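Local coordinates for sulfur oxidation protein soxB (Thermus thermophilus, PDB 2WDD) that hydrolyses the sulfur-sulfur bond of a cysteine S-thiosulfonate in the sulfur oxidation pathway and carries two manganese ions in its active site, at residues 281-286 with 313-318; 292-297 with 325-330; 126-131 with 212-217. All coordinates share one frame; numbering follows the deposited sequence.

Contact 1. Residues 281-286 with 313-318; sequences LILSGH and MRVDLK. With MN (manganese (II) ion), chain H.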
loop_
_atom_site.group_PDB
_atom_site.type_symbol
_atom_site.label_atom_id
_atom_site.label_comp_id
_atom_site.label_asym_id
_atom_site.label_seq_id
_atom_site.Cartn_x
_atom_site.Cartn_y
_atom_site.Cartn_z
ATOM N N LEU A 281 -4.826 17.420 11.565
ATOM C CA LEU A 281 -3.794 16.518 11.102
ATOM C C LEU A 281 -4.476 15.347 10.418
ATOM O O LEU A 281 -5.522 14.887 10.878
ATOM C CB LEU A 281 -3.015 15.985 12.305
ATOM C CG LEU A 281 -2.011 14.848 12.075
ATOM C CD1 LEU A 281 -0.864 15.339 11.197
ATOM C CD2 LEU A 281 -1.477 14.298 13.410
ATOM N N ILE A 282 -3.877 14.867 9.332
ATOM C CA ILE A 282 -4.370 13.677 8.629
ATOM C C ILE A 282 -3.207 12.696 8.596
ATOM O O ILE A 282 -2.102 13.073 8.186
ATOM C CB ILE A 282 -4.848 13.954 7.176
ATOM C CG1 ILE A 282 -6.052 14.898 7.168
ATOM C CG2 ILE A 282 -5.260 12.626 6.495
ATOM C CD1 ILE A 282 -6.433 15.417 5.794
ATOM N N LEU A 283 -3.468 11.459 9.019
ATOM C CA LEU A 283 -2.516 10.349 8.974
ATOM C C LEU A 283 -3.019 9.596 7.730
ATOM O O LEU A 283 -4.083 8.963 7.753
ATOM C CB LEU A 283 -2.614 9.498 10.248
ATOM C CG LEU A 283 -2.231 10.292 11.513
ATOM C CD1 LEU A 283 -2.403 9.465 12.780
ATOM C CD2 LEU A 283 -0.793 10.863 11.402
ATOM N N SER A 284 -2.275 9.749 6.635
ATOM C CA SER A 284 -2.671 9.239 5.322
ATOM C C SER A 284 -2.117 7.881 4.931
ATOM O O SER A 284 -0.923 7.746 4.646
ATOM C CB SER A 284 -2.277 10.240 4.219
ATOM O OG SER A 284 -2.948 11.482 4.331
ATOM N N GLY A 285 -3.000 6.893 4.851
ATOM C CA GLY A 285 -2.631 5.560 4.408
ATOM C C GLY A 285 -3.008 5.391 2.945
ATOM O O GLY A 285 -3.252 6.362 2.240
ATOM N N HIS A 286 -3.069 4.136 2.506
ATOM C CA HIS A 286 -3.485 3.769 1.153
ATOM C C HIS A 286 -2.493 3.960 0.014
ATOM O O HIS A 286 -2.305 3.073 -0.825
ATOM C CB HIS A 286 -4.835 4.373 0.767
ATOM C CG HIS A 286 -5.342 3.858 -0.547
ATOM N ND1 HIS A 286 -5.646 2.527 -0.746
ATOM C CD2 HIS A 286 -5.485 4.462 -1.750
ATOM C CE1 HIS A 286 -5.981 2.338 -2.010
ATOM N NE2 HIS A 286 -5.900 3.497 -2.641
ATOM N N MET A 313 5.825 6.048 12.168
ATOM C CA MET A 313 5.828 7.502 12.161
ATOM C C MET A 313 5.505 7.996 13.555
ATOM O O MET A 313 4.437 7.691 14.093
ATOM C CB MET A 313 4.806 8.056 11.170
ATOM C CG MET A 313 5.421 8.396 9.823
ATOM S SD MET A 313 6.326 7.044 9.064
ATOM C CE MET A 313 4.960 5.856 8.787
ATOM N N ARG A 314 6.429 8.747 14.153
ATOM C CA ARG A 314 6.181 9.294 15.474
ATOM C C ARG A 314 5.796 10.750 15.307
ATOM O O ARG A 314 6.561 11.547 14.751
ATOM C CB ARG A 314 7.398 9.171 16.387
ATOM C CG ARG A 314 7.171 9.865 17.738
ATOM C CD ARG A 314 8.276 9.596 18.758
ATOM N NE ARG A 314 8.132 10.531 19.876
ATOM C CZ ARG A 314 8.858 10.506 20.987
ATOM N NH1 ARG A 314 9.772 9.566 21.165
ATOM N NH2 ARG A 314 8.660 11.426 21.921
ATOM N N VAL A 315 4.580 11.081 15.722
ATOM C CA VAL A 315 4.076 12.438 15.580
ATOM C C VAL A 315 3.763 13.009 16.955
ATOM O O VAL A 315 2.800 12.593 17.599
ATOM C CB VAL A 315 2.837 12.503 14.678
ATOM C CG1 VAL A 315 2.417 13.954 14.430
ATOM C CG2 VAL A 315 3.095 11.780 13.350
ATOM N N ASP A 316 4.579 13.965 17.397
ATOM C CA ASP A 316 4.396 14.588 18.709
ATOM C C ASP A 316 3.660 15.892 18.522
ATOM O O ASP A 316 4.006 16.681 17.655
ATOM C CB ASP A 316 5.743 14.832 19.380
ATOM C CG ASP A 316 6.574 13.575 19.473
ATOM O OD1 ASP A 316 6.101 12.618 20.111
ATOM O OD2 ASP A 316 7.688 13.535 18.902
ATOM N N LEU A 317 2.586 16.077 19.283
ATOM C CA LEU A 317 1.743 17.247 19.140
ATOM C C LEU A 317 1.739 18.198 20.326
ATOM O O LEU A 317 1.489 17.787 21.466
ATOM C CB LEU A 317 0.289 16.826 18.902
ATOM C CG LEU A 317 0.042 15.787 17.806
ATOM C CD1 LEU A 317 -1.427 15.362 17.781
ATOM C CD2 LEU A 317 0.486 16.348 16.462
ATOM N N LYS A 318 1.923 19.485 20.039
ATOM C CA LYS A 318 1.736 20.513 21.052
ATOM C C LYS A 318 0.337 21.029 20.737
ATOM O O LYS A 318 0.101 21.595 19.669
ATOM C CB LYS A 318 2.723 21.662 20.860
ATOM C CG LYS A 318 3.999 21.499 21.617
ATOM C CD LYS A 318 4.842 22.749 21.461
ATOM C CE LYS A 318 6.108 22.669 22.280
ATOM N NZ LYS A 318 6.952 23.872 22.028
HETATM MN MN MN H . -5.401 0.596 0.501
HETATM O O HOH W 1 -3.415 0.576 -0.222
#

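Contact 2. Residues 292-297 with 325-330; sequences PRPWRV and ANLRVR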
loop_
_atom_site.group_PDB
_atom_site.type_symbol
_atom_site.label_atom_id
_atom_site.label_comp_id
_atom_site.label_asym_id
_atom_site.label_seq_id
_atom_site.Cartn_x
_atom_site.Cartn_y
_atom_site.Cartn_z
ATOM N N PRO A 292 8.828 12.530 5.471
ATOM C CA PRO A 292 9.746 12.816 6.580
ATOM C C PRO A 292 9.430 14.124 7.296
ATOM O O PRO A 292 9.718 14.269 8.487
ATOM C CB PRO A 292 11.104 12.866 5.894
ATOM C CG PRO A 292 10.952 11.868 4.754
ATOM C CD PRO A 292 9.547 12.144 4.245
ATOM N N ARG A 293 8.788 15.040 6.573
ATOM C CA ARG A 293 8.327 16.310 7.127
ATOM C C ARG A 293 6.858 16.357 6.716
ATOM O O ARG A 293 6.511 15.911 5.618
ATOM C CB ARG A 293 9.084 17.478 6.491
ATOM C CG ARG A 293 10.577 17.456 6.745
ATOM C CD ARG A 293 11.224 18.758 6.290
ATOM N NE ARG A 293 12.681 18.661 6.230
ATOM C CZ ARG A 293 13.491 18.886 7.261
ATOM N NH1 ARG A 293 12.988 19.203 8.446
ATOM N NH2 ARG A 293 14.806 18.790 7.108
ATOM N N PRO A 294 5.977 16.879 7.587
ATOM C CA PRO A 294 4.547 16.900 7.256
ATOM C C PRO A 294 4.241 17.826 6.084
ATOM O O PRO A 294 4.940 18.821 5.844
ATOM C CB PRO A 294 3.892 17.407 8.545
ATOM C CG PRO A 294 4.971 18.283 9.171
ATOM C CD PRO A 294 6.268 17.569 8.862
ATOM N N TRP A 295 3.195 17.480 5.347
ATOM C CA TRP A 295 2.789 18.232 4.179
ATOM C C TRP A 295 1.690 19.190 4.614
ATOM O O TRP A 295 0.655 18.764 5.124
ATOM C CB TRP A 295 2.259 17.248 3.125
ATOM C CG TRP A 295 1.848 17.851 1.836
ATOM C CD1 TRP A 295 2.212 19.073 1.329
ATOM C CD2 TRP A 295 1.037 17.232 0.847
ATOM N NE1 TRP A 295 1.650 19.258 0.090
ATOM C CE2 TRP A 295 0.917 18.141 -0.230
ATOM C CE3 TRP A 295 0.390 15.993 0.761
ATOM C CZ2 TRP A 295 0.185 17.838 -1.385
ATOM C CZ3 TRP A 295 -0.343 15.703 -0.378
ATOM C CH2 TRP A 295 -0.421 16.612 -1.445
ATOM N N ARG A 296 1.935 20.486 4.455
ATOM C CA ARG A 296 0.966 21.496 4.847
ATOM C C ARG A 296 0.013 21.762 3.675
ATOM O O ARG A 296 0.439 22.198 2.598
ATOM C CB ARG A 296 1.685 22.797 5.236
ATOM C CG ARG A 296 0.747 23.875 5.743
ATOM C CD ARG A 296 0.180 23.506 7.093
ATOM N NE ARG A 296 -0.601 24.598 7.676
ATOM C CZ ARG A 296 -1.258 24.515 8.828
ATOM N NH1 ARG A 296 -1.234 23.391 9.534
ATOM N NH2 ARG A 296 -1.943 25.555 9.275
ATOM N N VAL A 297 -1.267 21.491 3.892
ATOM C CA VAL A 297 -2.308 21.738 2.902
ATOM C C VAL A 297 -3.442 22.468 3.616
ATOM O O VAL A 297 -3.984 21.969 4.601
ATOM C CB VAL A 297 -2.822 20.429 2.263
ATOM C CG1 VAL A 297 -3.890 20.751 1.215
ATOM C CG2 VAL A 297 -1.664 19.645 1.628
ATOM N N ALA A 325 -0.945 23.391 17.848
ATOM C CA ALA A 325 -0.090 24.575 17.791
ATOM C C ALA A 325 1.168 24.282 16.993
ATOM O O ALA A 325 1.609 25.088 16.169
ATOM C CB ALA A 325 0.273 25.036 19.212
ATOM N N ASN A 326 1.748 23.118 17.244
ATOM C CA ASN A 326 2.944 22.720 16.533
ATOM C C ASN A 326 3.093 21.206 16.622
ATOM O O ASN A 326 2.408 20.550 17.404
ATOM C CB ASN A 326 4.176 23.418 17.115
ATOM C CG ASN A 326 5.187 23.800 16.046
ATOM O OD1 ASN A 326 5.339 23.102 15.045
ATOM N ND2 ASN A 326 5.889 24.914 16.255
ATOM N N LEU A 327 3.985 20.655 15.811
ATOM C CA LEU A 327 4.199 19.214 15.825
ATOM C C LEU A 327 5.598 18.842 15.397
ATOM O O LEU A 327 6.261 19.581 14.666
ATOM C CB LEU A 327 3.187 18.509 14.914
ATOM C CG LEU A 327 3.422 18.592 13.400
ATOM C CD1 LEU A 327 2.350 17.754 12.676
ATOM C CD2 LEU A 327 3.403 20.026 12.922
ATOM N N ARG A 328 6.031 17.672 15.837
ATOM C CA ARG A 328 7.311 17.129 15.436
ATOM C C ARG A 328 7.027 15.771 14.793
ATOM O O ARG A 328 6.357 14.933 15.381
ATOM C CB ARG A 328 8.239 16.957 16.633
ATOM C CG ARG A 328 9.628 16.486 16.236
ATOM C CD ARG A 328 10.515 16.250 17.445
ATOM N NE ARG A 328 10.032 15.145 18.267
ATOM C CZ ARG A 328 10.551 14.800 19.441
ATOM N NH1 ARG A 328 11.594 15.459 19.934
ATOM N NH2 ARG A 328 10.033 13.785 20.117
ATOM N N VAL A 329 7.524 15.576 13.580
ATOM C CA VAL A 329 7.302 14.335 12.851
ATOM C C VAL A 329 8.641 13.663 12.628
ATOM O O VAL A 329 9.600 14.298 12.170
ATOM C CB VAL A 329 6.643 14.628 11.481
ATOM C CG1 VAL A 329 6.578 13.363 10.628
ATOM C CG2 VAL A 329 5.263 15.267 11.656
ATOM N N ARG A 330 8.714 12.377 12.944
ATOM C CA ARG A 330 9.919 11.613 12.701
ATOM C C ARG A 330 9.550 10.273 12.102
ATOM O O ARG A 330 8.742 9.546 12.663
ATOM C CB ARG A 330 10.713 11.394 13.987
ATOM C CG ARG A 330 11.316 12.673 14.548
ATOM C CD ARG A 330 12.406 13.222 13.636
ATOM N NE ARG A 330 13.070 14.380 14.235
ATOM C CZ ARG A 330 12.693 15.636 14.025
ATOM N NH1 ARG A 330 11.666 15.891 13.227
ATOM N NH2 ARG A 330 13.340 16.638 14.610
HETATM O O HOH W 2 9.899 16.545 10.183
#

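Contact 3. Residues 126-131 with 212-217; sequences LVLDGG and LAVVGA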
loop_
_atom_site.group_PDB
_atom_site.type_symbol
_atom_site.label_atom_id
_atom_site.label_comp_id
_atom_site.label_asym_id
_atom_site.label_seq_id
_atom_site.Cartn_x
_atom_site.Cartn_y
_atom_site.Cartn_z
ATOM N N LEU A 126 -0.623 7.138 21.654
ATOM C CA LEU A 126 -1.666 6.357 21.007
ATOM C C LEU A 126 -1.033 5.634 19.837
ATOM O O LEU A 126 -0.200 6.212 19.132
ATOM C CB LEU A 126 -2.789 7.261 20.489
ATOM C CG LEU A 126 -3.681 7.926 21.538
ATOM C CD1 LEU A 126 -4.646 8.903 20.855
ATOM C CD2 LEU A 126 -4.448 6.864 22.345
ATOM N N VAL A 127 -1.397 4.363 19.671
ATOM C CA VAL A 127 -0.904 3.538 18.577
ATOM C C VAL A 127 -2.026 3.468 17.551
ATOM O O VAL A 127 -3.116 2.952 17.835
ATOM C CB VAL A 127 -0.487 2.145 19.075
ATOM C CG1 VAL A 127 -0.025 1.286 17.898
ATOM C CG2 VAL A 127 0.634 2.258 20.118
ATOM N N LEU A 128 -1.765 4.011 16.367
ATOM C CA LEU A 128 -2.794 4.109 15.340
ATOM C C LEU A 128 -2.368 3.361 14.104
ATOM O O LEU A 128 -1.258 3.558 13.609
ATOM C CB LEU A 128 -3.020 5.572 14.987
ATOM C CG LEU A 128 -3.412 6.429 16.197
ATOM C CD1 LEU A 128 -3.551 7.874 15.772
ATOM C CD2 LEU A 128 -4.714 5.910 16.808
ATOM N N ASP A 129 -3.262 2.502 13.621
ATOM C CA ASP A 129 -3.022 1.666 12.446
ATOM C C ASP A 129 -3.913 2.142 11.292
ATOM O O ASP A 129 -5.137 2.211 11.422
ATOM C CB ASP A 129 -3.359 0.233 12.823
ATOM C CG ASP A 129 -3.162 -0.738 11.683
ATOM O OD1 ASP A 129 -2.870 -0.300 10.548
ATOM O OD2 ASP A 129 -3.259 -1.947 11.951
ATOM N N GLY A 130 -3.295 2.528 10.178
ATOM C CA GLY A 130 -4.027 3.069 9.049
ATOM C C GLY A 130 -4.746 2.092 8.131
ATOM O O GLY A 130 -5.329 2.527 7.138
ATOM N N GLY A 131 -4.754 0.802 8.457
ATOM C CA GLY A 131 -5.485 -0.162 7.640
ATOM C C GLY A 131 -4.634 -0.856 6.586
ATOM O O GLY A 131 -3.450 -0.560 6.434
ATOM N N LEU A 212 -8.280 15.213 22.389
ATOM C CA LEU A 212 -7.916 14.977 20.995
ATOM C C LEU A 212 -8.853 13.947 20.395
ATOM O O LEU A 212 -8.955 12.839 20.908
ATOM C CB LEU A 212 -6.490 14.432 20.929
ATOM C CG LEU A 212 -5.892 14.089 19.560
ATOM C CD1 LEU A 212 -5.682 15.353 18.747
ATOM C CD2 LEU A 212 -4.566 13.355 19.740
ATOM N N ALA A 213 -9.495 14.301 19.290
ATOM C CA ALA A 213 -10.378 13.365 18.590
ATOM C C ALA A 213 -9.611 12.669 17.463
ATOM O O ALA A 213 -8.914 13.324 16.691
ATOM C CB ALA A 213 -11.570 14.102 17.989
ATOM N N VAL A 214 -9.807 11.355 17.344
ATOM C CA VAL A 214 -9.268 10.575 16.228
ATOM C C VAL A 214 -10.514 10.173 15.435
ATOM O O VAL A 214 -11.381 9.453 15.951
ATOM C CB VAL A 214 -8.517 9.316 16.693
ATOM C CG1 VAL A 214 -8.047 8.471 15.483
ATOM C CG2 VAL A 214 -7.316 9.676 17.553
ATOM N N VAL A 215 -10.636 10.694 14.219
ATOM C CA VAL A 215 -11.757 10.381 13.332
ATOM C C VAL A 215 -11.224 9.366 12.329
ATOM O O VAL A 215 -10.088 9.491 11.880
ATOM C CB VAL A 215 -12.250 11.646 12.588
ATOM C CG1 VAL A 215 -13.424 11.327 11.649
ATOM C CG2 VAL A 215 -12.600 12.757 13.586
ATOM N N GLY A 216 -12.015 8.354 11.987
ATOM C CA GLY A 216 -11.564 7.372 11.018
ATOM C C GLY A 216 -12.266 7.445 9.673
ATOM O O GLY A 216 -13.460 7.733 9.578
ATOM N N ALA A 217 -11.516 7.149 8.619
ATOM C CA ALA A 217 -12.077 7.080 7.270
ATOM C C ALA A 217 -11.519 5.859 6.556
ATOM O O ALA A 217 -10.306 5.690 6.467
ATOM C CB ALA A 217 -11.772 8.335 6.473
#

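Contact 1. Residues 281-286 with 313-318
L281 meets V315 and L317 between the two sheets of the alpha-beta-beta-alpha sandwich, the metallophosphoesterase-type fold that carries the metals. Strand 281-284 belongs to one sheet and strand 311-320 to the other. They run nearly antiparallel, with segment axes 11.0 Å apart. That spacing is filled by side chains, and no hydrogen bond crosses it.

With CG anti to the backbone N (chi1 171°), the L281 side chain extends to the facing sheet and presents CD2. CD2 meets V315 CG1 tip to tip at 4.0 Å. The same methyl lies 4.2 Å from L317 CD2, whose side chain comes in at a slant. V315 uses both of its branches. Its CG2 reaches L283 CD2 at 4.4 Å, so one valine spans two leucines of the facing strand. L31 and Y33 of strand 29-34 also pack on these leucines.

R314 and D316 point to the other face of their strand. There R314 NE donates to D316 OD1 at 2.9 Å, nearly straight at 166°. The oxygen uses its syn lone pair and lies in the guanidinium plane. OD1 is also bonded to T30 OG1, and OD2 forms a salt bridge with R328, so the buried carboxylate is well satisfied.

Beyond the strand, the chain turns to the metal site. H286 binds manganese through ND1 at 2.3 Å. D132, H163 and H263 bind the same ion. Y219 stacks on the H286 ring, and D36 OD2 takes the hydrogen bond of H286 N. Water 1, a further ligand of the manganese at 2.1 Å, donates to H286 O at 2.8 Å.

Contact 2. Residues 292-297 with 325-330
V329 places CG1 anti to its backbone N (chi1 172°) and CG2 anti to its carbonyl carbon, which turns CG2 onto the ring of P294. L327 has its CG lodged between the backbone N and the carbonyl carbon (chi1 76°), and its CD1 reaches the same proline. The contact closes one edge of the two-sheet core of the alpha-beta-beta-alpha fold. Strand 323-333 is the outer strand of one sheet, and residues 292-294 lead into strand 295-297, an outer strand of the other.

P294 carries the apolar part. Its CD lies 3.8 Å from V329 CG2, and CB and CG are nearly as close to that methyl. The proline ring and the valine lie alongside, pointing opposite ways. P294 CG touches L327 CD1 more loosely, at 4.4 Å. W301 of the neighbouring strand 300-304 packs on both P294 and L327.

Next to this patch the backbones come together without bonding directly. P292 O and V329 O stand 3.7 Å apart. Water 2 donates to both, at 2.8 Å to P292 O and 3.0 Å to V329 O, and so bridges the two acceptors. L82 and L86 of helix 81-86 pack on the P292 ring.

At the start of strand segment 325-330, A325 and N326 share one partner, K318, on the adjacent strand: a classic beta bulge. N326 OD1 accepts from L327 N at 2.9 Å.

V329 O has a second donor. The side chain of R330 folds back, and its NH1 reaches V329 O at 2.8 Å with an N-H...O angle of 152°, arriving from above the carbonyl plane.

Contact 3. Residues 126-131 with 212-217
D129 OD2 is gripped by two side chains, T133 OG1 and Q152 NE2. The other carboxylate oxygen, OD1, accepts from G131 N at 3.0 Å, with a nearly straight N-H...O angle of 165°. The amide meets OD1 from well above the carboxylate plane. This is an Asx turn at the end of strand 124-129. Three bonds thus hold the buried D129 side chain and probably fix its rotation.

The turn carries the chain to D132, which binds both manganese ions. G130 O bonds H263 ND1, while H263 NE2 binds a manganese. The G130 bond is consistent with a second-shell role for this carbonyl, orienting the H263 ring.

Before the turn, the strand packs on strand 210-217 across the interface between the two sheets of the alpha-beta-beta-alpha sandwich. The two strands lie in different sheets and point in roughly the same direction. L128 and V214 are the nearest pair, with CA atoms 9.2 Å apart. The contact is wholly apolar. H159 of strand 159-160 touches both L128 and V214. H205 of strand 202-207 packs on L126.

V214 stands between two leucines and offers one methyl to each. With its CG1 anti to the backbone N (chi1 176°), both branches face the other sheet. V214 CG2 meets L126 CD1 at 4.3 Å, and V214 CG1 meets L128 CD2 at 4.4 Å.

Contacts 1 and 3 pack strand on strand between the two sheets and are buried. In contact 2, partly buried at the edge, the loop leading into strand 295-297 meets an outer strand of the other sheet. Strands 281-284 and 210-217 flank 257-262 in one sheet; in the other, 29-34 separates 124-129 from 311-320. L283 CD1 and L128 CD1, 3.6 Å apart, join contacts 1 and 3. Contact 2 meets contact 1 through strand pairing, a D316-R328 salt bridge and packing of L317 on L327. It does not touch contact 3. Both interior contacts are apolar and lead at one end to the manganese site; contact 2 mixes proline packing with a water bridge, away from the metals.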